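Local structure of probable dipeptidase (Pseudomonas aeruginosa, 3B40) at residues F161-V166 against D170-S175; S136-Y141 against I208-Q213; F289-L294 against D305-I310. The protein probably acts as a metal-dependent dipeptidase of the M19 family, hydrolysing the peptide bond of dipeptides. The protein carries 11 engineered substitutions. All blocks are in the same frame, centred on the assembly; numbering follows the deposited sequence.

Contact 1. Residues F161-V166 against D170-S175; sequences FGFSYV and DWADSS. Engineered in segment 161-166: Ser-164 (natural residue Asn). Engineered in segment 170-175: Ala-172 (natural residue Ser).
Trp-171 brings the six-membered part of its indole against Phe-161 and Phe-163, and the side chains of both run at about a right angle to that of the tryptophan. Its CE3 lies 3.9 Å from CE1 of Phe-163, and its neighbour CZ3 lies 4.0 Å from CZ of Phe-161. The Phe-161 ring and the indole six-membered ring meet obliquely, their planes at 57° and their centroids 6.0 Å apart. Phe-163 completes the cluster. Its CG is anti to the carbonyl carbon (chi1 -76°), which places the ring where CE1 of Phe-161 sits over the centre of one face, while its CB rests 3.7 Å from CB of Ala-172, an engineered residue. Large, flat, mostly apolar rings suit this buried place against helix 193-205, where Ala-198 touches both Phe-163 and Trp-171, and beside Leu-150 of helix 148-155.

Ser-174 makes the direct polar link. With OG anti to its backbone N, it donates to the carbonyl O of Tyr-165 over 2.7 Å, in the carbonyl plane. OG also accepts from Arg-176 N, two residues on, which makes an ST turn; a small hydroxyl can do both jobs inside a packed loop. Between the serine and the aromatic cluster, water 1 bridges OG of Ser-164, itself engineered, and O of Ala-172, lying 2.8 Å from each.

The two segments are strand 160-162 with the chain that follows it, and the loop that turns back over them. Asn-169 ties the turn by bonding Phe-163 O and the backbone N of both Trp-171 and Ala-172. The chemistry changes along the contact, from ring packing to a serine hydroxyl and a water, so the loop is held without strand pairing between the segments.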
ATOM      1  N   PHE A 161       1.400  -9.961   5.077  1.00 12.85           N
ATOM      2  CA  PHE A 161       0.980  -9.235   6.282  1.00 14.15           C
ATOM      3  C   PHE A 161       1.887  -8.017   6.510  1.00 13.94           C
ATOM      4  O   PHE A 161       3.139  -8.126   6.557  1.00 13.77           O
ATOM      5  CB  PHE A 161       1.031 -10.173   7.518  1.00 14.91           C
ATOM      6  CG  PHE A 161       0.680  -9.491   8.829  1.00 15.24           C
ATOM      7  CD1 PHE A 161       1.674  -9.107   9.725  1.00 14.90           C
ATOM      8  CD2 PHE A 161      -0.637  -9.225   9.148  1.00 15.54           C
ATOM      9  CE1 PHE A 161       1.347  -8.464  10.946  1.00 16.80           C
ATOM     10  CE2 PHE A 161      -0.963  -8.585  10.360  1.00 18.17           C
ATOM     11  CZ  PHE A 161       0.013  -8.201  11.241  1.00 16.34           C
ATOM     12  N   GLY A 162       1.259  -6.859   6.593  1.00 14.33           N
ATOM     13  CA  GLY A 162       1.957  -5.636   6.998  1.00 14.90           C
ATOM     14  C   GLY A 162       1.538  -5.292   8.401  1.00 14.62           C
ATOM     15  O   GLY A 162       0.358  -5.262   8.709  1.00 16.26           O
ATOM     16  N   PHE A 163       2.502  -5.086   9.277  1.00 15.18           N
ATOM     17  CA  PHE A 163       2.213  -4.744  10.664  1.00 14.88           C
ATOM     18  C   PHE A 163       1.496  -3.433  10.843  1.00 15.41           C
ATOM     19  O   PHE A 163       0.770  -3.243  11.837  1.00 15.24           O
ATOM     20  CB  PHE A 163       3.531  -4.592  11.410  1.00 15.45           C
ATOM     21  CG  PHE A 163       4.198  -5.897  11.746  1.00 15.81           C
ATOM     22  CD1 PHE A 163       4.208  -6.338  13.048  1.00 14.94           C
ATOM     23  CD2 PHE A 163       4.868  -6.650  10.760  1.00 16.58           C
ATOM     24  CE1 PHE A 163       4.845  -7.543  13.392  1.00 17.45           C
ATOM     25  CE2 PHE A 163       5.480  -7.850  11.090  1.00 19.17           C
ATOM     26  CZ  PHE A 163       5.491  -8.287  12.415  1.00 17.11           C
ATOM     27  N   SER A 164       1.748  -2.487   9.941  1.00 15.36           N
ATOM     28  CA  SER A 164       1.366  -1.111  10.231  1.00 15.19           C
ATOM     29  C   SER A 164       0.436  -0.494   9.249  1.00 15.49           C
ATOM     30  O   SER A 164       0.375  -0.902   8.102  1.00 17.06           O
ATOM     31  CB  SER A 164       2.598  -0.207  10.335  1.00 14.60           C
ATOM     32  OG  SER A 164       3.472  -0.642  11.354  1.00 15.23           O
ATOM     33  N   TYR A 165      -0.307   0.487   9.741  1.00 16.18           N
ATOM     34  CA  TYR A 165      -0.922   1.517   8.935  1.00 17.10           C
ATOM     35  C   TYR A 165      -0.534   2.864   9.585  1.00 17.20           C
ATOM     36  O   TYR A 165       0.508   2.967  10.261  1.00 18.04           O
ATOM     37  CB  TYR A 165      -2.442   1.289   8.866  1.00 17.10           C
ATOM     38  CG  TYR A 165      -3.197   2.131   7.863  1.00 16.65           C
ATOM     39  CD1 TYR A 165      -2.984   2.000   6.474  1.00 17.84           C
ATOM     40  CD2 TYR A 165      -4.149   3.050   8.301  1.00 16.36           C
ATOM     41  CE1 TYR A 165      -3.717   2.799   5.540  1.00 17.38           C
ATOM     42  CE2 TYR A 165      -4.846   3.852   7.401  1.00 19.55           C
ATOM     43  CZ  TYR A 165      -4.640   3.715   6.020  1.00 19.79           C
ATOM     44  OH  TYR A 165      -5.377   4.501   5.157  1.00 16.88           O
ATOM     45  N   VAL A 166      -1.322   3.898   9.338  1.00 17.31           N
ATOM     46  CA  VAL A 166      -1.299   5.137  10.144  1.00 17.30           C
ATOM     47  C   VAL A 166      -1.677   4.798  11.608  1.00 16.26           C
ATOM     48  O   VAL A 166      -2.599   4.007  11.850  1.00 16.66           O
ATOM     49  CB  VAL A 166      -2.280   6.187   9.527  1.00 17.31           C
ATOM     50  CG1 VAL A 166      -2.322   7.443  10.363  1.00 18.93           C
ATOM     51  CG2 VAL A 166      -1.844   6.569   8.113  1.00 16.73           C
ATOM     52  N   ASP A 170       0.166  -2.102  19.041  1.00 15.61           N
ATOM     53  CA  ASP A 170       0.894  -2.830  20.102  1.00 16.57           C
ATOM     54  C   ASP A 170       1.965  -3.805  19.618  1.00 15.91           C
ATOM     55  O   ASP A 170       2.710  -4.341  20.417  1.00 16.29           O
ATOM     56  CB  ASP A 170      -0.076  -3.557  21.033  1.00 16.68           C
ATOM     57  CG  ASP A 170      -0.970  -2.587  21.795  1.00 17.10           C
ATOM     58  OD1 ASP A 170      -0.564  -1.434  22.044  1.00 20.69           O
ATOM     59  OD2 ASP A 170      -2.079  -2.969  22.131  1.00 19.76           O
ATOM     60  N   TRP A 171       2.031  -4.026  18.316  1.00 15.68           N
ATOM     61  CA  TRP A 171       3.051  -4.890  17.683  1.00 15.50           C
ATOM     62  C   TRP A 171       4.218  -4.106  17.063  1.00 14.38           C
ATOM     63  O   TRP A 171       5.357  -4.565  17.065  1.00 13.93           O
ATOM     64  CB  TRP A 171       2.381  -5.719  16.583  1.00 16.34           C
ATOM     65  CG  TRP A 171       1.485  -6.824  17.080  1.00 19.16           C
ATOM     66  CD1 TRP A 171       0.852  -6.893  18.300  1.00 23.47           C
ATOM     67  CD2 TRP A 171       1.153  -8.047  16.390  1.00 18.22           C
ATOM     68  NE1 TRP A 171       0.115  -8.068  18.388  1.00 25.35           N
ATOM     69  CE2 TRP A 171       0.279  -8.786  17.230  1.00 22.74           C
ATOM     70  CE3 TRP A 171       1.480  -8.569  15.138  1.00 18.62           C
ATOM     71  CZ2 TRP A 171      -0.255 -10.034  16.855  1.00 21.11           C
ATOM     72  CZ3 TRP A 171       0.946  -9.804  14.763  1.00 20.20           C
ATOM     73  CH2 TRP A 171       0.092 -10.522  15.621  1.00 20.54           C
ATOM     74  N   ALA A 172       3.916  -2.939  16.499  1.00 13.46           N
ATOM     75  CA  ALA A 172       4.910  -2.173  15.755  1.00 12.83           C
ATOM     76  C   ALA A 172       4.580  -0.688  15.812  1.00 12.42           C
ATOM     77  O   ALA A 172       3.395  -0.313  15.735  1.00 11.99           O
ATOM     78  CB  ALA A 172       4.901  -2.633  14.295  1.00 12.48           C
ATOM     79  N   ASP A 173       5.616   0.148  15.894  1.00 12.58           N
ATOM     80  CA  ASP A 173       5.470   1.614  15.716  1.00 12.49           C
ATOM     81  C   ASP A 173       5.217   1.971  14.245  1.00 12.45           C
ATOM     82  O   ASP A 173       5.781   1.357  13.338  1.00 11.95           O
ATOM     83  CB  ASP A 173       6.716   2.387  16.164  1.00 11.59           C
ATOM     84  CG  ASP A 173       7.054   2.204  17.655  1.00 15.97           C
ATOM     85  OD1 ASP A 173       6.151   1.928  18.484  1.00 12.23           O
ATOM     86  OD2 ASP A 173       8.254   2.343  17.996  1.00 17.57           O
ATOM     87  N   SER A 174       4.437   3.020  14.021  1.00 12.87           N
ATOM     88  CA  SER A 174       4.159   3.447  12.669  1.00 14.05           C
ATOM     89  C   SER A 174       5.142   4.556  12.260  1.00 13.67           C
ATOM     90  O   SER A 174       5.699   5.241  13.110  1.00 14.55           O
ATOM     91  CB  SER A 174       2.707   3.917  12.561  1.00 12.73           C
ATOM     92  OG  SER A 174       2.451   4.529  11.300  1.00 15.92           O
ATOM     93  N   SER A 175       5.351   4.733  10.965  1.00 12.88           N
ATOM     94  CA  SER A 175       6.079   5.906  10.485  1.00 12.83           C
ATOM     95  C   SER A 175       5.216   7.173  10.630  1.00 14.08           C
ATOM     96  O   SER A 175       5.716   8.301  10.550  1.00 14.71           O
ATOM     97  CB  SER A 175       6.517   5.698   9.036  1.00 13.37           C
ATOM     98  OG  SER A 175       5.405   5.577   8.127  1.00 12.52           O
TER
HETATM   99  O   HOH W   1       2.198   0.684  13.450  1.00 12.21           O

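Contact 2. Residues S136-Y141 against I208-Q213; sequences SMLNAY and IIDVSQ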
ATOM      1  N   SER A 136      -4.199 -10.118   1.112  1.00 15.75           N
ATOM      2  CA  SER A 136      -3.170  -9.592   2.020  1.00 16.33           C
ATOM      3  C   SER A 136      -3.885  -9.129   3.282  1.00 15.91           C
ATOM      4  O   SER A 136      -5.099  -9.280   3.386  1.00 16.21           O
ATOM      5  CB  SER A 136      -2.373  -8.469   1.355  1.00 15.76           C
ATOM      6  OG  SER A 136      -3.239  -7.463   0.833  1.00 16.85           O
ATOM      7  N   MET A 137      -3.126  -8.616   4.242  1.00 16.44           N
ATOM      8  CA  MET A 137      -3.663  -8.117   5.497  1.00 16.19           C
ATOM      9  C   MET A 137      -2.740  -6.967   5.845  1.00 17.33           C
ATOM     10  O   MET A 137      -1.519  -7.094   5.701  1.00 18.23           O
ATOM     11  CB  MET A 137      -3.614  -9.233   6.573  1.00 15.94           C
ATOM     12  CG  MET A 137      -4.186  -8.864   7.934  1.00 15.83           C
ATOM     13  SD  MET A 137      -4.830 -10.225   8.956  1.00 15.21           S
ATOM     14  CE  MET A 137      -3.331 -10.934   9.512  1.00 15.25           C
ATOM     15  N   LEU A 138      -3.300  -5.834   6.256  1.00 17.58           N
ATOM     16  CA  LEU A 138      -2.476  -4.711   6.659  1.00 18.84           C
ATOM     17  C   LEU A 138      -3.023  -4.201   7.970  1.00 19.00           C
ATOM     18  O   LEU A 138      -4.233  -4.001   8.093  1.00 20.15           O
ATOM     19  CB  LEU A 138      -2.443  -3.612   5.569  1.00 18.31           C
ATOM     20  CG  LEU A 138      -1.570  -2.360   5.756  1.00 18.13           C
ATOM     21  CD1 LEU A 138      -0.088  -2.694   5.675  1.00 13.09           C
ATOM     22  CD2 LEU A 138      -1.900  -1.322   4.671  1.00 18.24           C
ATOM     23  N   ASN A 139      -2.126  -4.053   8.946  1.00 19.66           N
ATOM     24  CA  ASN A 139      -2.396  -3.465  10.278  1.00 18.84           C
ATOM     25  C   ASN A 139      -2.628  -4.512  11.382  1.00 19.06           C
ATOM     26  O   ASN A 139      -3.622  -5.259  11.353  1.00 18.89           O
ATOM     27  CB  ASN A 139      -3.577  -2.509  10.232  1.00 18.91           C
ATOM     28  CG  ASN A 139      -3.607  -1.543  11.410  1.00 18.99           C
ATOM     29  OD1 ASN A 139      -2.639  -1.418  12.170  1.00 14.91           O
ATOM     30  ND2 ASN A 139      -4.703  -0.815  11.521  1.00 17.73           N
ATOM     31  N   ALA A 140      -1.721  -4.568  12.356  1.00 17.92           N
ATOM     32  CA  ALA A 140      -1.869  -5.513  13.480  1.00 17.52           C
ATOM     33  C   ALA A 140      -2.903  -5.065  14.529  1.00 18.26           C
ATOM     34  O   ALA A 140      -3.277  -5.852  15.397  1.00 18.05           O
ATOM     35  CB  ALA A 140      -0.518  -5.745  14.148  1.00 17.30           C
ATOM     36  N   TYR A 141      -3.347  -3.803  14.455  1.00 19.00           N
ATOM     37  CA  TYR A 141      -4.328  -3.259  15.406  1.00 20.64           C
ATOM     38  C   TYR A 141      -5.550  -4.177  15.688  1.00 21.38           C
ATOM     39  O   TYR A 141      -5.842  -4.462  16.846  1.00 22.37           O
ATOM     40  CB  TYR A 141      -4.752  -1.843  15.000  1.00 20.59           C
ATOM     41  CG  TYR A 141      -5.859  -1.272  15.869  1.00 22.24           C
ATOM     42  CD1 TYR A 141      -5.564  -0.696  17.120  1.00 21.98           C
ATOM     43  CD2 TYR A 141      -7.203  -1.301  15.448  1.00 19.44           C
ATOM     44  CE1 TYR A 141      -6.571  -0.173  17.931  1.00 21.08           C
ATOM     45  CE2 TYR A 141      -8.223  -0.780  16.271  1.00 20.88           C
ATOM     46  CZ  TYR A 141      -7.891  -0.219  17.497  1.00 20.23           C
ATOM     47  OH  TYR A 141      -8.880   0.300  18.300  1.00 22.66           O
ATOM     48  N   ILE A 208       4.372 -13.460   3.526  1.00 12.05           N
ATOM     49  CA  ILE A 208       5.287 -12.384   3.183  1.00 11.48           C
ATOM     50  C   ILE A 208       5.124 -11.283   4.225  1.00 11.89           C
ATOM     51  O   ILE A 208       3.998 -10.830   4.475  1.00 12.02           O
ATOM     52  CB  ILE A 208       4.996 -11.769   1.777  1.00 10.94           C
ATOM     53  CG1 ILE A 208       5.093 -12.814   0.653  1.00 11.61           C
ATOM     54  CG2 ILE A 208       5.982 -10.613   1.482  1.00  9.21           C
ATOM     55  CD1 ILE A 208       4.325 -12.418  -0.624  1.00 10.17           C
ATOM     56  N   ILE A 209       6.228 -10.869   4.834  1.00 11.20           N
ATOM     57  CA  ILE A 209       6.207  -9.672   5.695  1.00 10.58           C
ATOM     58  C   ILE A 209       6.305  -8.381   4.885  1.00 11.11           C
ATOM     59  O   ILE A 209       7.235  -8.211   4.077  1.00 11.56           O
ATOM     60  CB  ILE A 209       7.323  -9.696   6.776  1.00 10.61           C
ATOM     61  CG1 ILE A 209       7.173 -10.927   7.689  1.00 10.09           C
ATOM     62  CG2 ILE A 209       7.293  -8.334   7.591  1.00  8.62           C
ATOM     63  CD1 ILE A 209       8.444 -11.300   8.458  1.00 10.91           C
ATOM     64  N   ASP A 210       5.353  -7.476   5.120  1.00 11.64           N
ATOM     65  CA  ASP A 210       5.239  -6.190   4.408  1.00 12.55           C
ATOM     66  C   ASP A 210       5.635  -5.038   5.347  1.00 13.35           C
ATOM     67  O   ASP A 210       5.040  -4.876   6.416  1.00 13.59           O
ATOM     68  CB  ASP A 210       3.801  -6.031   3.901  1.00 13.10           C
ATOM     69  CG  ASP A 210       3.544  -4.702   3.190  1.00 15.54           C
ATOM     70  OD1 ASP A 210       4.493  -3.930   2.901  1.00  9.34           O
ATOM     71  OD2 ASP A 210       2.348  -4.438   2.925  1.00 14.84           O
ATOM     72  N   VAL A 211       6.665  -4.277   4.964  1.00 12.23           N
ATOM     73  CA  VAL A 211       7.167  -3.228   5.810  1.00 13.20           C
ATOM     74  C   VAL A 211       6.667  -1.817   5.460  1.00 12.79           C
ATOM     75  O   VAL A 211       7.008  -0.879   6.158  1.00 12.67           O
ATOM     76  CB  VAL A 211       8.733  -3.239   5.908  1.00 12.45           C
ATOM     77  CG1 VAL A 211       9.218  -4.619   6.386  1.00 11.68           C
ATOM     78  CG2 VAL A 211       9.345  -2.868   4.571  1.00 14.09           C
ATOM     79  N   SER A 212       5.860  -1.663   4.411  1.00 12.18           N
ATOM     80  CA  SER A 212       5.307  -0.332   4.096  1.00 12.36           C
ATOM     81  C   SER A 212       4.461   0.122   5.292  1.00 12.57           C
ATOM     82  O   SER A 212       3.725  -0.695   5.826  1.00 12.68           O
ATOM     83  CB  SER A 212       4.454  -0.365   2.820  1.00 12.43           C
ATOM     84  OG  SER A 212       5.282  -0.430   1.667  1.00 12.89           O
ATOM     85  N   GLN A 213       4.616   1.393   5.709  1.00 12.34           N
ATOM     86  CA  GLN A 213       3.853   2.042   6.808  1.00 12.18           C
ATOM     87  C   GLN A 213       4.530   1.944   8.200  1.00 12.43           C
ATOM     88  O   GLN A 213       4.213   2.710   9.112  1.00 12.51           O
ATOM     89  CB  GLN A 213       2.397   1.548   6.891  1.00 12.98           C
ATOM     90  CG  GLN A 213       1.515   1.629   5.579  1.00 13.22           C
ATOM     91  CD  GLN A 213       0.600   2.826   5.477  1.00 13.44           C
ATOM     92  OE1 GLN A 213       0.555   3.673   6.373  1.00 16.17           O
ATOM     93  NE2 GLN A 213      -0.175   2.907   4.353  1.00 13.75           N
TER
HETATM   94  O   HOH W   2       0.095  -6.162   3.285  1.00 13.95           O
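Leu-138 reaches Asp-210 by van der Waals contact alone: its CD1 methyl comes within 4.1 Å of the carboxylate OD2 and 4.3 Å of the carbonyl O of Ser-212. No direct hydrogen bond joins the two segments, whose closest CA atoms, those of Leu-138 and Asp-210, are 8.2 Å apart. The leucine spans part of that gap because its CG is anti to the backbone N (chi1 -177°), which brings CD1 closer to the other segment than the root of the side chain would suggest. A branched apolar side chain fits this position, since it fills buried space while its other neighbours include Tyr-165 and His-234.

The spacing is consistent with the TIM-barrel fold of this family. Strands 131-138 and 208-210 run parallel but are not neighbours; strand 160-162 lies between them and hydrogen-bonds to both, and the two meet through side chains and a water, near the carboxyl ends of the strands.

Water-mediated bonding gives the contact its polar part. Water 2 donates to O of Met-137 over 3.1 Å and to OD2 of Asp-210 over 2.9 Å, joining a strand carbonyl to a buried carboxylate across the intervening strand. OD2 is bonded as well to the hydroxyl of Ser-233, on the next strand of the barrel.

Intrasegment hydrogen bonding fixes the aspartate. Its OD1 accepts from N of Ser-212 at 3.0 Å, an Asx turn in which the donor stands above the carboxylate plane, 47° out of it. An aspartate suits the place because one oxygen can shape the turn after the strand while the other takes the water and Ser-233.

Contact 3. Residues F289-L294 against D305-I310; sequences FDLPPL and DPIITI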
ATOM      1  N   PHE A 289      -5.154  27.855  13.834  1.00 25.33           N
ATOM      2  CA  PHE A 289      -5.318  26.835  14.877  1.00 23.74           C
ATOM      3  C   PHE A 289      -4.143  26.821  15.855  1.00 23.34           C
ATOM      4  O   PHE A 289      -3.945  25.852  16.571  1.00 22.88           O
ATOM      5  CB  PHE A 289      -5.516  25.444  14.259  1.00 23.83           C
ATOM      6  CG  PHE A 289      -6.872  25.249  13.663  1.00 23.04           C
ATOM      7  CD1 PHE A 289      -7.889  24.638  14.405  1.00 24.44           C
ATOM      8  CD2 PHE A 289      -7.151  25.709  12.386  1.00 22.15           C
ATOM      9  CE1 PHE A 289      -9.155  24.460  13.859  1.00 23.39           C
ATOM     10  CE2 PHE A 289      -8.409  25.534  11.835  1.00 23.49           C
ATOM     11  CZ  PHE A 289      -9.412  24.913  12.581  1.00 23.48           C
ATOM     12  N   ASP A 290      -3.373  27.903  15.873  1.00 23.91           N
ATOM     13  CA  ASP A 290      -2.287  28.105  16.841  1.00 24.48           C
ATOM     14  C   ASP A 290      -1.125  27.106  16.690  1.00 24.54           C
ATOM     15  O   ASP A 290      -0.436  26.781  17.663  1.00 24.96           O
ATOM     16  CB  ASP A 290      -2.835  28.097  18.275  1.00 24.93           C
ATOM     17  CG  ASP A 290      -3.710  29.312  18.586  1.00 27.62           C
ATOM     18  OD1 ASP A 290      -3.338  30.452  18.220  1.00 27.94           O
ATOM     19  OD2 ASP A 290      -4.780  29.113  19.207  1.00 31.97           O
ATOM     20  N   LEU A 291      -0.880  26.670  15.459  1.00 23.99           N
ATOM     21  CA  LEU A 291       0.256  25.838  15.158  1.00 24.10           C
ATOM     22  C   LEU A 291       1.256  26.658  14.374  1.00 24.96           C
ATOM     23  O   LEU A 291       0.850  27.508  13.560  1.00 25.22           O
ATOM     24  CB  LEU A 291      -0.190  24.632  14.325  1.00 24.50           C
ATOM     25  CG  LEU A 291      -1.252  23.709  14.903  1.00 22.81           C
ATOM     26  CD1 LEU A 291      -1.797  22.816  13.795  1.00 22.84           C
ATOM     27  CD2 LEU A 291      -0.690  22.869  16.067  1.00 23.62           C
ATOM     28  N   PRO A 292       2.570  26.397  14.586  1.00 24.89           N
ATOM     29  CA  PRO A 292       3.626  27.212  13.995  1.00 24.81           C
ATOM     30  C   PRO A 292       3.803  26.842  12.532  1.00 25.05           C
ATOM     31  O   PRO A 292       3.262  25.820  12.098  1.00 25.01           O
ATOM     32  CB  PRO A 292       4.864  26.801  14.794  1.00 24.68           C
ATOM     33  CG  PRO A 292       4.599  25.375  15.167  1.00 24.41           C
ATOM     34  CD  PRO A 292       3.127  25.286  15.393  1.00 25.00           C
ATOM     35  N   PRO A 293       4.526  27.673  11.759  1.00 25.24           N
ATOM     36  CA  PRO A 293       4.642  27.371  10.324  1.00 24.87           C
ATOM     37  C   PRO A 293       5.327  26.024  10.078  1.00 24.17           C
ATOM     38  O   PRO A 293       6.205  25.622  10.840  1.00 23.76           O
ATOM     39  CB  PRO A 293       5.508  28.527   9.797  1.00 25.06           C
ATOM     40  CG  PRO A 293       5.279  29.625  10.762  1.00 24.47           C
ATOM     41  CD  PRO A 293       5.219  28.930  12.098  1.00 25.35           C
ATOM     42  N   LEU A 294       4.905  25.338   9.020  1.00 24.07           N
ATOM     43  CA  LEU A 294       5.452  24.031   8.670  1.00 24.15           C
ATOM     44  C   LEU A 294       6.974  24.008   8.551  1.00 24.66           C
ATOM     45  O   LEU A 294       7.568  24.938   8.034  1.00 25.28           O
ATOM     46  CB  LEU A 294       4.831  23.546   7.349  1.00 23.91           C
ATOM     47  CG  LEU A 294       3.398  23.023   7.391  1.00 22.05           C
ATOM     48  CD1 LEU A 294       2.847  22.949   5.985  1.00 23.64           C
ATOM     49  CD2 LEU A 294       3.325  21.645   8.085  1.00 20.31           C
ATOM     50  N   ASP A 305       0.827  17.060  14.175  1.00 16.91           N
ATOM     51  CA  ASP A 305       1.401  17.831  15.299  1.00 16.88           C
ATOM     52  C   ASP A 305       1.028  17.209  16.629  1.00 16.09           C
ATOM     53  O   ASP A 305      -0.156  16.945  16.884  1.00 16.60           O
ATOM     54  CB  ASP A 305       0.946  19.282  15.269  1.00 17.24           C
ATOM     55  CG  ASP A 305       1.373  19.988  14.013  1.00 18.65           C
ATOM     56  OD1 ASP A 305       2.279  20.841  14.104  1.00 19.40           O
ATOM     57  OD2 ASP A 305       0.803  19.695  12.929  1.00 21.19           O
ATOM     58  N   PRO A 306       2.038  16.893  17.448  1.00 15.97           N
ATOM     59  CA  PRO A 306       1.882  16.229  18.750  1.00 15.38           C
ATOM     60  C   PRO A 306       0.868  16.888  19.683  1.00 15.56           C
ATOM     61  O   PRO A 306       0.084  16.187  20.314  1.00 14.72           O
ATOM     62  CB  PRO A 306       3.306  16.264  19.320  1.00 14.62           C
ATOM     63  CG  PRO A 306       4.147  16.147  18.101  1.00 15.71           C
ATOM     64  CD  PRO A 306       3.466  17.059  17.114  1.00 15.65           C
ATOM     65  N   ILE A 307       0.890  18.214  19.760  1.00 15.75           N
ATOM     66  CA  ILE A 307      -0.046  18.967  20.622  1.00 16.15           C
ATOM     67  C   ILE A 307      -1.515  18.694  20.268  1.00 16.20           C
ATOM     68  O   ILE A 307      -2.385  18.854  21.115  1.00 16.27           O
ATOM     69  CB  ILE A 307       0.251  20.502  20.570  1.00 16.79           C
ATOM     70  CG1 ILE A 307      -0.468  21.275  21.690  1.00 16.76           C
ATOM     71  CG2 ILE A 307      -0.119  21.069  19.213  1.00 13.91           C
ATOM     72  CD1 ILE A 307      -0.037  20.942  23.042  1.00 17.14           C
ATOM     73  N   ILE A 308      -1.784  18.236  19.038  1.00 16.40           N
ATOM     74  CA  ILE A 308      -3.178  17.968  18.596  1.00 15.58           C
ATOM     75  C   ILE A 308      -3.853  16.954  19.553  1.00 16.13           C
ATOM     76  O   ILE A 308      -5.077  16.912  19.681  1.00 16.93           O
ATOM     77  CB  ILE A 308      -3.223  17.543  17.088  1.00 15.53           C
ATOM     78  CG1 ILE A 308      -2.838  18.734  16.181  1.00 15.74           C
ATOM     79  CG2 ILE A 308      -4.587  16.952  16.722  1.00 16.13           C
ATOM     80  CD1 ILE A 308      -2.635  18.402  14.699  1.00 15.91           C
ATOM     81  N   THR A 309      -3.070  16.183  20.302  1.00 14.94           N
ATOM     82  CA  THR A 309      -3.692  15.226  21.234  1.00 14.75           C
ATOM     83  C   THR A 309      -4.603  15.880  22.309  1.00 14.49           C
ATOM     84  O   THR A 309      -5.539  15.233  22.810  1.00 13.21           O
ATOM     85  CB  THR A 309      -2.658  14.309  21.948  1.00 15.06           C
ATOM     86  OG1 THR A 309      -3.360  13.257  22.645  1.00 14.72           O
ATOM     87  CG2 THR A 309      -1.799  15.104  22.950  1.00 14.66           C
ATOM     88  N   ILE A 310      -4.342  17.148  22.639  1.00 14.84           N
ATOM     89  CA  ILE A 310      -5.162  17.871  23.655  1.00 16.03           C
ATOM     90  C   ILE A 310      -6.409  18.579  23.101  1.00 16.91           C
ATOM     91  O   ILE A 310      -7.257  19.039  23.880  1.00 17.00           O
ATOM     92  CB  ILE A 310      -4.334  18.876  24.530  1.00 15.31           C
ATOM     93  CG1 ILE A 310      -3.911  20.111  23.710  1.00 17.71           C
ATOM     94  CG2 ILE A 310      -3.086  18.193  25.076  1.00 14.59           C
ATOM     95  CD1 ILE A 310      -3.555  21.348  24.558  1.00 16.93           C
TER
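Leu-291 packs obliquely across Asp-305 and Ile-307, at the start of a short 3-10 segment, just after helix 276-288 has been closed by a Schellman motif. In that motif Asp-290, with positive phi, is the C-prime residue; N of Leu-291 returns to O of Arg-286 and N of Asp-290 to O of Ala-287. The chain so turned delivers Leu-291 as an apolar residue directly after the helix end, and a leucine there can pack both on the helix and on whatever the loop brings back. Here the loop brings back residues 305-310.

Of the two leucine methyls, CD2 does most of the touching. CG is anti to the carbonyl carbon (chi1 -58°), and from there CD2 lies 4.0 Å from CB of Asp-305 and also comes up to Ile-307. CD1 only skirts the carboxylate, 4.2 Å from OD2 of Asp-305. The leucine thus lies along the CB-CG part of the aspartate and its carboxylate, whose OD1 is in a salt bridge with the guanidinium of Arg-286. The same arginine bonds O of Pro-292 through NE, so one side chain from the last turns of the helix ties both segments together.

Asp-305 also stands just before the 3-10 segment, where its O accepts from N of Ile-308 over 3.0 Å. On that segment Ile-307 presents one branch to the contact. Its CG1 is anti to the backbone N (chi1 -166°) and leads away from Leu-291, whereas the beta-branch supplies a second group: the methyl CG2, lying between the backbone N and the carbonyl carbon, meets Leu-291 CD2 at 3.7 Å.

Overall arrangement
Contacts 1 and 2 form one continuous region, their centres about 7 Å apart, with contact 1 nested in the chain between the two segments of contact 2. Strand 160-162 lies between the strands of contact 2: Phe-161 O probably bonds Asp-210 N at 2.7 Å, and Gly-162 O probably bonds Asn-139 N at 2.8 Å. Contact 3 comes later in the chain and stands apart, about 24 Å from contact 1 and 29 Å from contact 2 between centres. None of the three contacts contains a residue of the calcium and cadmium sites seen in this structure; the side chain of Leu-291 is about 14 Å from a bound magnesium ion.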